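Local coordinates for protein acetyl-CoA acetyltransferase (Bacillus anthracis, PDB 3SS6) that probably catalyses the reversible condensation of two acetyl-CoA molecules to acetoacetyl-CoA and free CoA, at residues E141-T145 / V146-L150; A188-A191 / I192-Y196; N318-F321 / A322-L326; I364-L367 / K368-G371. All blocks are in the same frame, centred on the assembly; numbering follows the deposited sequence.

Interaction 1 (E141-T145 / V146-L150); sequences EIRDT and VWEVL. With SO4 (sulfate ion), chain E.
Glu-148 OE2 takes a straight bond from Arg-143 NE, 2.8 Å away with an N-H...O angle of 175°. Lys-129 NZ makes a second salt bridge to this oxygen. The oxygen lies in the guanidinium plane and is met on its anti side. Arg-143 NE alone makes the bond; the guanidinium and carboxylate planes stand 64° apart. Arg-143 reaches the oxygen because its chain bends at chi2 and chi3. With the same bends, Arg-143 NH1 reaches Glu-141 OE1 at 3.0 Å. Arg-143 therefore links two carboxylates, one on its own strand and one on the helix.

The segment crosses from strand 140-144 into the short helix 145-149. Strand 140-144 forms a hairpin with strand 126-128, and it reaches two other subunits. This is consistent with the tetramerisation loop of bacterial thiolases. Asp-144 is the N-cap. Its carboxylate swings anti to its own N (chi1 180°), and Asp-144 OD1 accepts from Val-146 N at 2.9 Å. That donor comes from above the carboxylate plane. Other subunits hold the remaining polar ends: Asp-144 OD1 also pairs with Arg-132 of the third subunit, Asp-144 OD2 accepts from Gln-138 N of the second, and Glu-148 OE1 bonds to Thr-63 OG1 of the third. The backbone O of Asp-144 receives Glu-148 N at 3.0 Å, and Thr-145 O receives Val-149 N at 3.1 Å. At the strand end, Glu-141 N donates to sulfate O3 at 2.7 Å; the sulfate probably came from the crystallisation liquor.

Interaction 2 (A188-A191 / I192-Y196); sequences ALKA and IESGY
Lys-190 and Tyr-196 lean across each other at a slant, and their polar ends meet. Lys-190 NZ donates to Tyr-196 OH and to Ser-194 OG, 2.8 Å each, so the ammonium is held between two hydroxyl oxygens. Lys-190 starts away from the later residues. Its chain then turns at chi2 (-80°) and runs along the helix to its end. Ser-194 CB lies 3.5 Å above one face of the Tyr-196 ring, offset toward the rim. Arg-369 makes a cation-pi contact on the opposite face. Lower down, Tyr-196 CD2 packs on Ala-191 CB at 3.6 Å.

The backbone here is the C-terminal end of helix 174-194. Gly-195 has a positive phi of 83° and closes a Schellman motif. Tyr-196 N returns to Ala-191 O at 3.0 Å, and Gly-195 N bonds to Ile-192 O at 3.1 Å. One turn back, Ile-192 N still makes the regular helical bond to Ala-188 O at 2.9 Å.

With the lysine at its hydroxyl and an arginine on its face, the Tyr-196 phenol is probably polarised by positive charge.

Interaction 3 (N318-F321 / A322-L326); sequences NEAF and AAQYL
The Asn-Glu-Ala-Phe sequence at 318-321 is a signature motif of thiolases, and here it leads into the N terminus of helix 322-332. In relatives, the asparagine of this motif positions a water of the oxyanion hole. Phe-321 stands at the N-cap position, and its O receives Tyr-325 N at 3.0 Å in a straight bond (172°), the first full turn.

Gln-324 folds back from the helix over the loop. Its CG is anti to the backbone N, and the chain then turns at chi2 (-92°). This brings Gln-324 OE1 to Ala-320 N at 2.9 Å. The donor sits somewhat off the amide plane. Phe-321 N adds a weak bond to Gln-324 OE1 at 3.4 Å, so one oxygen serves two consecutive backbone N-H groups. The other end of the amide, NE2, gives a weak bond to a water. That water donates to Asn-318 O at 2.6 Å, and Gln-324 NE2 also has a weak bond to Gly-291 O. The amide thus spans the loop with both ends occupied. Elsewhere, Glu-319 CG touches Tyr-325 CB at 3.9 Å, and Gln-324 CB approaches the Phe-321 ring at its edge. The polar end of Glu-319 turns to Ser-184 OG and Val-346 N, and Tyr-325 OH bonds to Glu-329.

All the touching residues are buried. Phe-321 packs on helix 159-170, Glu-319 and Ala-322 rest on helix 174-194, and Ala-320 and Gln-324 meet Cys-380 of strand 374-381.

Interaction 4 (I364-L367 / K368-G371); sequences IHEL and KRRG
Glu-366 holds Arg-369 and Arg-370 in a salt-bridge network beside the Schellman motif that ends helix 352-370. The packed side of this last turn faces the sheet. Ile-364 and Leu-367 rest on strand 385-393, and Leu-367 and Glu-366 also touch Leu-314 of strand 314-317. Lys-368, Arg-369 and Arg-370 are the exposed side chains of this turn, though Arg-370 also rests on Leu-314.

The buried carboxylate is the meeting point of the two sides. Glu-366 bends at chi2 (65°) to bring both oxygens to the arginines. Arg-369 runs alongside and grips it side-on, Arg-369 NE to Glu-366 OE1 at 2.9 Å and NH2 to Glu-366 OE2 at 2.8 Å. Arg-370 slants across instead, its chain extended from CG to NE. Arg-370 NE meets Glu-366 OE2 at 2.7 Å on its anti side, while Arg-369 NH2 comes to the syn side. Two positive groups on one carboxylate would probably favour its ionised form.

The backbone is regular until Arg-370 N, which bonds to Glu-366 O at 3.0 Å. Gly-371 then takes a positive phi (69°), and its N bonds to Lys-368 O. His-365 points elsewhere: NE2 donates to Ala-12 O, and its side chain is about 4 Å from a bound potassium ion. One water bridges Glu-366 and Arg-370, donating to Glu-366 OE2 at 3.0 Å and accepting from Arg-370 NH2 at 2.8 Å.

Overall arrangement
The four contacts follow one another along the chain, and none nests in or crosses another. Each joins two consecutive segments, so none closes a long loop. Interaction 1 comes first, where a hairpin strand passes into a short helix at contacts with two other subunits. Interaction 2 ends helix 174-194, and interaction 3 starts helix 322-332. Interaction 4 ends helix 352-370. Interactions 2 and 4 touch through Tyr-196 and Arg-369, which joins the N-terminal and C-terminal thiolase domains at two helix ends. Their centres are 14 Å apart. The nearest atoms of interaction 3 are about 7 Å from interaction 1 and about 8 Å from interaction 2.

Interaction 1 (E141-T145 / V146-L150)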
loop_
_atom_site.group_PDB
_atom_site.type_symbol
_atom_site.label_atom_id
_atom_site.label_comp_id
_atom_site.label_asym_id
_atom_site.label_seq_id
_atom_site.Cartn_x
_atom_site.Cartn_y
_atom_site.Cartn_z
ATOM N N GLU A 141 -4.048 7.021 -4.676
ATOM C CA GLU A 141 -3.761 7.758 -3.467
ATOM C C GLU A 141 -3.731 6.850 -2.260
ATOM O O GLU A 141 -4.633 6.053 -2.060
ATOM C CB GLU A 141 -4.846 8.807 -3.224
ATOM C CG GLU A 141 -4.454 10.231 -3.518
ATOM C CD GLU A 141 -5.333 11.226 -2.785
ATOM O OE1 GLU A 141 -6.565 11.079 -2.840
ATOM O OE2 GLU A 141 -4.794 12.149 -2.154
ATOM N N ILE A 142 -2.695 6.974 -1.448
ATOM C CA ILE A 142 -2.695 6.273 -0.177
ATOM C C ILE A 142 -3.071 7.311 0.882
ATOM O O ILE A 142 -2.401 8.326 1.042
ATOM C CB ILE A 142 -1.351 5.567 0.117
ATOM C CG1 ILE A 142 -1.430 4.845 1.460
ATOM C CG2 ILE A 142 -0.191 6.538 0.098
ATOM C CD1 ILE A 142 -0.283 3.892 1.690
ATOM N N ARG A 143 -4.178 7.059 1.569
ATOM C CA ARG A 143 -4.837 8.105 2.343
ATOM C C ARG A 143 -4.466 8.091 3.812
ATOM O O ARG A 143 -4.525 7.067 4.484
ATOM C CB ARG A 143 -6.355 7.973 2.186
ATOM C CG ARG A 143 -6.825 8.053 0.737
ATOM C CD ARG A 143 -6.924 9.500 0.248
ATOM N NE ARG A 143 -8.003 10.223 0.923
ATOM C CZ ARG A 143 -8.370 11.468 0.628
ATOM N NH1 ARG A 143 -7.748 12.134 -0.336
ATOM N NH2 ARG A 143 -9.361 12.051 1.295
ATOM N N ASP A 144 -4.067 9.253 4.310
ATOM C CA ASP A 144 -3.760 9.408 5.726
ATOM C C ASP A 144 -5.077 9.540 6.493
ATOM O O ASP A 144 -5.834 10.487 6.263
ATOM C CB ASP A 144 -2.931 10.688 5.896
ATOM C CG ASP A 144 -2.550 10.961 7.340
ATOM O OD1 ASP A 144 -3.100 10.317 8.259
ATOM O OD2 ASP A 144 -1.672 11.820 7.547
ATOM N N THR A 145 -5.378 8.582 7.369
ATOM C CA THR A 145 -6.653 8.626 8.102
ATOM C C THR A 145 -6.794 9.871 8.989
ATOM O O THR A 145 -7.904 10.352 9.212
ATOM C CB THR A 145 -6.904 7.357 8.950
ATOM O OG1 THR A 145 -5.835 7.173 9.889
ATOM C CG2 THR A 145 -7.020 6.132 8.053
ATOM N N VAL A 146 -5.678 10.387 9.486
ATOM C CA VAL A 146 -5.716 11.613 10.284
ATOM C C VAL A 146 -6.121 12.778 9.375
ATOM O O VAL A 146 -6.994 13.580 9.712
ATOM C CB VAL A 146 -4.354 11.901 10.944
ATOM C CG1 VAL A 146 -4.309 13.331 11.510
ATOM C CG2 VAL A 146 -4.054 10.880 12.029
ATOM N N TRP A 147 -5.506 12.861 8.199
ATOM C CA TRP A 147 -5.801 13.967 7.296
ATOM C C TRP A 147 -7.234 13.895 6.766
ATOM O O TRP A 147 -7.847 14.929 6.492
ATOM C CB TRP A 147 -4.786 14.008 6.141
ATOM C CG TRP A 147 -4.442 15.397 5.676
ATOM C CD1 TRP A 147 -4.794 15.978 4.494
ATOM C CD2 TRP A 147 -3.671 16.370 6.390
ATOM N NE1 TRP A 147 -4.288 17.265 4.430
ATOM C CE2 TRP A 147 -3.596 17.521 5.583
ATOM C CE3 TRP A 147 -3.036 16.373 7.634
ATOM C CZ2 TRP A 147 -2.910 18.669 5.983
ATOM C CZ3 TRP A 147 -2.357 17.517 8.034
ATOM C CH2 TRP A 147 -2.303 18.647 7.210
ATOM N N GLU A 148 -7.773 12.681 6.623
ATOM C CA GLU A 148 -9.155 12.498 6.175
ATOM C C GLU A 148 -10.142 12.993 7.218
ATOM O O GLU A 148 -11.140 13.638 6.895
ATOM C CB GLU A 148 -9.462 11.020 5.910
ATOM C CG GLU A 148 -8.807 10.470 4.664
ATOM C CD GLU A 148 -9.430 9.173 4.188
ATOM O OE1 GLU A 148 -9.816 8.358 5.042
ATOM O OE2 GLU A 148 -9.514 8.973 2.953
ATOM N N VAL A 149 -9.870 12.667 8.471
ATOM C CA VAL A 149 -10.816 12.988 9.532
ATOM C C VAL A 149 -10.871 14.506 9.763
ATOM O O VAL A 149 -11.840 15.014 10.335
ATOM C CB VAL A 149 -10.508 12.170 10.821
ATOM C CG1 VAL A 149 -9.449 12.850 11.673
ATOM C CG2 VAL A 149 -11.777 11.908 11.622
ATOM N N LEU A 150 -9.851 15.226 9.291
ATOM C CA LEU A 150 -9.816 16.691 9.365
ATOM C C LEU A 150 -10.495 17.365 8.182
ATOM O O LEU A 150 -10.528 18.589 8.104
ATOM C CB LEU A 150 -8.371 17.204 9.419
ATOM C CG LEU A 150 -7.448 16.703 10.526
ATOM C CD1 LEU A 150 -6.028 17.217 10.301
ATOM C CD2 LEU A 150 -7.965 17.128 11.876
HETATM S S SO4 E . -7.647 6.678 -5.314
HETATM O O1 SO4 E . -8.476 6.318 -4.157
HETATM O O2 SO4 E . -7.332 8.099 -5.245
HETATM O O3 SO4 E . -6.411 5.921 -5.321
HETATM O O4 SO4 E . -8.385 6.405 -6.541
#

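Interaction 2 (A188-A191 / I192-Y196)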
loop_
_atom_site.group_PDB
_atom_site.type_symbol
_atom_site.label_atom_id
_atom_site.label_comp_id
_atom_site.label_asym_id
_atom_site.label_seq_id
_atom_site.Cartn_x
_atom_site.Cartn_y
_atom_site.Cartn_z
ATOM N N ALA A 188 -1.004 27.351 30.148
ATOM C CA ALA A 188 -0.711 25.923 30.297
ATOM C C ALA A 188 0.629 25.722 31.004
ATOM O O ALA A 188 0.722 24.940 31.954
ATOM C CB ALA A 188 -0.728 25.204 28.934
ATOM N N LEU A 189 1.663 26.431 30.547
ATOM C CA LEU A 189 2.989 26.330 31.166
ATOM C C LEU A 189 2.942 26.687 32.648
ATOM O O LEU A 189 3.546 26.003 33.475
ATOM C CB LEU A 189 4.017 27.212 30.433
ATOM C CG LEU A 189 4.354 26.714 29.017
ATOM C CD1 LEU A 189 5.034 27.792 28.173
ATOM C CD2 LEU A 189 5.215 25.452 29.066
ATOM N N LYS A 190 2.214 27.753 32.973
ATOM C CA LYS A 190 2.062 28.193 34.354
ATOM C C LYS A 190 1.352 27.129 35.191
ATOM O O LYS A 190 1.788 26.813 36.293
ATOM C CB LYS A 190 1.310 29.530 34.405
ATOM C CG LYS A 190 1.319 30.236 35.755
ATOM C CD LYS A 190 0.297 29.663 36.724
ATOM C CE LYS A 190 0.139 30.585 37.937
ATOM N NZ LYS A 190 -0.049 29.819 39.199
ATOM N N ALA A 191 0.265 26.570 34.665
ATOM C CA ALA A 191 -0.464 25.533 35.391
ATOM C C ALA A 191 0.426 24.325 35.640
ATOM O O ALA A 191 0.422 23.740 36.725
ATOM C CB ALA A 191 -1.715 25.120 34.632
ATOM N N ILE A 192 1.184 23.944 34.624
ATOM C CA ILE A 192 2.084 22.812 34.759
ATOM C C ILE A 192 3.117 23.066 35.857
ATOM O O ILE A 192 3.315 22.227 36.738
ATOM C CB ILE A 192 2.771 22.487 33.428
ATOM C CG1 ILE A 192 1.743 21.914 32.444
ATOM C CG2 ILE A 192 3.905 21.498 33.651
ATOM C CD1 ILE A 192 2.234 21.862 31.008
ATOM N N GLU A 193 3.764 24.225 35.806
ATOM C CA GLU A 193 4.785 24.580 36.787
ATOM C C GLU A 193 4.220 24.663 38.210
ATOM O O GLU A 193 4.900 24.313 39.177
ATOM C CB GLU A 193 5.447 25.906 36.397
ATOM C CG GLU A 193 6.445 26.444 37.413
ATOM C CD GLU A 193 7.662 25.548 37.595
ATOM O OE1 GLU A 193 7.923 24.688 36.722
ATOM O OE2 GLU A 193 8.358 25.707 38.624
ATOM N N SER A 194 2.973 25.113 38.327
ATOM C CA SER A 194 2.333 25.291 39.624
ATOM C C SER A 194 1.795 23.981 40.197
ATOM O O SER A 194 1.364 23.932 41.351
ATOM C CB SER A 194 1.206 26.324 39.527
ATOM O OG SER A 194 1.725 27.631 39.334
ATOM N N GLY A 195 1.816 22.930 39.387
ATOM C CA GLY A 195 1.380 21.614 39.824
ATOM C C GLY A 195 -0.122 21.399 39.747
ATOM O O GLY A 195 -0.637 20.427 40.307
ATOM N N TYR A 196 -0.828 22.289 39.051
ATOM C CA TYR A 196 -2.289 22.200 38.972
ATOM C C TYR A 196 -2.787 20.871 38.384
ATOM O O TYR A 196 -3.894 20.412 38.711
ATOM C CB TYR A 196 -2.871 23.343 38.129
ATOM C CG TYR A 196 -2.715 24.735 38.697
ATOM C CD1 TYR A 196 -2.293 24.945 40.009
ATOM C CD2 TYR A 196 -3.020 25.848 37.922
ATOM C CE1 TYR A 196 -2.163 26.228 40.520
ATOM C CE2 TYR A 196 -2.887 27.126 38.424
ATOM C CZ TYR A 196 -2.462 27.312 39.719
ATOM O OH TYR A 196 -2.334 28.595 40.208
#

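Interaction 3 (N318-F321 / A322-L326)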
loop_
_atom_site.group_PDB
_atom_site.type_symbol
_atom_site.label_atom_id
_atom_site.label_comp_id
_atom_site.label_asym_id
_atom_site.label_seq_id
_atom_site.Cartn_x
_atom_site.Cartn_y
_atom_site.Cartn_z
ATOM N N ASN A 318 -13.247 24.298 24.063
ATOM C CA ASN A 318 -12.025 23.848 23.406
ATOM C C ASN A 318 -11.569 24.779 22.289
ATOM O O ASN A 318 -12.373 25.222 21.470
ATOM C CB ASN A 318 -12.115 22.413 22.898
ATOM C CG ASN A 318 -10.799 21.942 22.310
ATOM O OD1 ASN A 318 -9.748 22.067 22.945
ATOM N ND2 ASN A 318 -10.839 21.446 21.081
ATOM N N GLU A 319 -10.270 25.079 22.269
ATOM C CA GLU A 319 -9.671 25.833 21.173
ATOM C C GLU A 319 -9.252 24.889 20.038
ATOM O O GLU A 319 -8.123 24.425 20.025
ATOM C CB GLU A 319 -8.419 26.573 21.659
ATOM C CG GLU A 319 -8.642 27.785 22.564
ATOM C CD GLU A 319 -7.384 28.145 23.341
ATOM O OE1 GLU A 319 -6.405 27.365 23.271
ATOM O OE2 GLU A 319 -7.368 29.195 24.021
ATOM N N ALA A 320 -10.144 24.605 19.091
ATOM C CA ALA A 320 -9.762 23.866 17.895
ATOM C C ALA A 320 -8.868 24.759 17.023
ATOM O O ALA A 320 -7.869 24.319 16.431
ATOM C CB ALA A 320 -11.000 23.458 17.129
ATOM N N PHE A 321 -9.260 26.027 16.945
ATOM C CA PHE A 321 -8.444 27.078 16.351
ATOM C C PHE A 321 -8.693 28.284 17.224
ATOM O O PHE A 321 -9.781 28.431 17.779
ATOM C CB PHE A 321 -8.881 27.374 14.915
ATOM C CG PHE A 321 -8.851 26.170 14.033
ATOM C CD1 PHE A 321 -7.723 25.878 13.284
ATOM C CD2 PHE A 321 -9.933 25.300 14.000
ATOM C CE1 PHE A 321 -7.679 24.744 12.484
ATOM C CE2 PHE A 321 -9.896 24.162 13.206
ATOM C CZ PHE A 321 -8.767 23.890 12.443
ATOM N N ALA A 322 -7.693 29.140 17.376
ATOM C CA ALA A 322 -7.914 30.355 18.149
ATOM C C ALA A 322 -9.080 31.154 17.549
ATOM O O ALA A 322 -9.894 31.726 18.278
ATOM C CB ALA A 322 -6.649 31.196 18.183
ATOM N N ALA A 323 -9.150 31.186 16.220
ATOM C CA ALA A 323 -10.182 31.937 15.514
ATOM C C ALA A 323 -11.560 31.386 15.846
ATOM O O ALA A 323 -12.528 32.133 15.987
ATOM C CB ALA A 323 -9.955 31.868 14.015
ATOM N N GLN A 324 -11.645 30.065 15.936
ATOM C CA GLN A 324 -12.916 29.421 16.232
ATOM C C GLN A 324 -13.348 29.760 17.648
ATOM O O GLN A 324 -14.512 30.105 17.894
ATOM C CB GLN A 324 -12.791 27.909 16.024
ATOM C CG GLN A 324 -13.885 27.100 16.671
ATOM C CD GLN A 324 -13.536 26.631 18.074
ATOM O OE1 GLN A 324 -12.373 26.345 18.388
ATOM N NE2 GLN A 324 -14.551 26.544 18.927
ATOM N N TYR A 325 -12.408 29.685 18.587
ATOM C CA TYR A 325 -12.701 30.089 19.956
ATOM C C TYR A 325 -13.181 31.552 19.994
ATOM O O TYR A 325 -14.169 31.891 20.657
ATOM C CB TYR A 325 -11.491 29.916 20.892
ATOM C CG TYR A 325 -11.778 30.675 22.156
ATOM C CD1 TYR A 325 -12.653 30.157 23.098
ATOM C CD2 TYR A 325 -11.271 31.955 22.357
ATOM C CE1 TYR A 325 -12.993 30.872 24.227
ATOM C CE2 TYR A 325 -11.603 32.679 23.497
ATOM C CZ TYR A 325 -12.470 32.127 24.420
ATOM O OH TYR A 325 -12.819 32.830 25.549
ATOM N N LEU A 326 -12.471 32.422 19.285
ATOM C CA LEU A 326 -12.805 33.844 19.281
ATOM C C LEU A 326 -14.217 34.113 18.765
ATOM O O LEU A 326 -14.909 34.993 19.280
ATOM C CB LEU A 326 -11.763 34.638 18.493
ATOM C CG LEU A 326 -10.455 34.839 19.268
ATOM C CD1 LEU A 326 -9.287 35.102 18.326
ATOM C CD2 LEU A 326 -10.606 35.992 20.265
HETATM O O HOH W 1 -14.304 23.778 20.456
#

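Interaction 4 (I364-L367 / K368-G371)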
loop_
_atom_site.group_PDB
_atom_site.type_symbol
_atom_site.label_atom_id
_atom_site.label_comp_id
_atom_site.label_asym_id
_atom_site.label_seq_id
_atom_site.Cartn_x
_atom_site.Cartn_y
_atom_site.Cartn_z
ATOM N N ILE A 364 -13.328 20.020 36.156
ATOM C CA ILE A 364 -13.694 19.528 37.481
ATOM C C ILE A 364 -12.619 19.852 38.508
ATOM O O ILE A 364 -12.908 20.362 39.593
ATOM C CB ILE A 364 -13.948 18.016 37.465
ATOM C CG1 ILE A 364 -15.248 17.709 36.718
ATOM C CG2 ILE A 364 -14.010 17.479 38.886
ATOM C CD1 ILE A 364 -15.398 16.250 36.308
ATOM N N HIS A 365 -11.369 19.590 38.146
ATOM C CA HIS A 365 -10.269 19.812 39.066
ATOM C C HIS A 365 -10.003 21.286 39.329
ATOM O O HIS A 365 -9.644 21.651 40.448
ATOM C CB HIS A 365 -9.011 19.090 38.574
ATOM C CG HIS A 365 -9.088 17.605 38.742
ATOM N ND1 HIS A 365 -8.807 16.980 39.937
ATOM C CD2 HIS A 365 -9.451 16.626 37.881
ATOM C CE1 HIS A 365 -8.979 15.676 39.800
ATOM N NE2 HIS A 365 -9.373 15.436 38.562
ATOM N N GLU A 366 -10.183 22.129 38.312
ATOM C CA GLU A 366 -9.928 23.560 38.498
ATOM C C GLU A 366 -11.040 24.230 39.309
ATOM O O GLU A 366 -10.767 25.095 40.135
ATOM C CB GLU A 366 -9.688 24.262 37.146
ATOM C CG GLU A 366 -9.348 25.772 37.226
ATOM C CD GLU A 366 -8.011 26.090 37.916
ATOM O OE1 GLU A 366 -7.228 25.168 38.218
ATOM O OE2 GLU A 366 -7.744 27.287 38.150
ATOM N N LEU A 367 -12.292 23.839 39.084
ATOM C CA LEU A 367 -13.373 24.314 39.949
ATOM C C LEU A 367 -13.031 23.998 41.404
ATOM O O LEU A 367 -13.123 24.861 42.280
ATOM C CB LEU A 367 -14.704 23.659 39.577
ATOM C CG LEU A 367 -15.419 24.152 38.313
ATOM C CD1 LEU A 367 -16.544 23.195 37.956
ATOM C CD2 LEU A 367 -15.961 25.578 38.510
ATOM N N LYS A 368 -12.620 22.761 41.656
ATOM C CA LYS A 368 -12.311 22.353 43.028
ATOM C C LYS A 368 -11.128 23.126 43.609
ATOM O O LYS A 368 -11.166 23.562 44.765
ATOM C CB LYS A 368 -12.073 20.844 43.103
ATOM C CG LYS A 368 -13.363 20.033 42.952
ATOM C CD LYS A 368 -13.143 18.558 43.259
ATOM C CE LYS A 368 -12.639 18.351 44.687
ATOM N NZ LYS A 368 -13.658 18.754 45.708
ATOM N N ARG A 369 -10.084 23.309 42.806
ATOM C CA ARG A 369 -8.907 24.053 43.247
ATOM C C ARG A 369 -9.260 25.486 43.646
ATOM O O ARG A 369 -8.754 26.004 44.653
ATOM C CB ARG A 369 -7.823 24.052 42.155
ATOM C CG ARG A 369 -6.473 24.587 42.643
ATOM C CD ARG A 369 -5.491 24.801 41.489
ATOM N NE ARG A 369 -5.857 25.949 40.668
ATOM C CZ ARG A 369 -5.640 27.222 41.002
ATOM N NH1 ARG A 369 -5.053 27.531 42.155
ATOM N NH2 ARG A 369 -6.010 28.193 40.178
ATOM N N ARG A 370 -10.132 26.121 42.867
ATOM C CA ARG A 370 -10.553 27.499 43.143
ATOM C C ARG A 370 -11.696 27.599 44.161
ATOM O O ARG A 370 -12.063 28.702 44.588
ATOM C CB ARG A 370 -10.970 28.206 41.853
ATOM C CG ARG A 370 -9.843 28.417 40.862
ATOM C CD ARG A 370 -10.307 29.216 39.656
ATOM N NE ARG A 370 -9.211 29.455 38.724
ATOM C CZ ARG A 370 -8.973 30.617 38.127
ATOM N NH1 ARG A 370 -9.764 31.659 38.366
ATOM N NH2 ARG A 370 -7.943 30.737 37.298
ATOM N N GLY A 371 -12.259 26.461 44.551
ATOM C CA GLY A 371 -13.381 26.452 45.481
ATOM C C GLY A 371 -14.659 27.017 44.874
ATOM O O GLY A 371 -15.489 27.613 45.574
HETATM O O HOH W 2 -5.777 29.055 36.736
#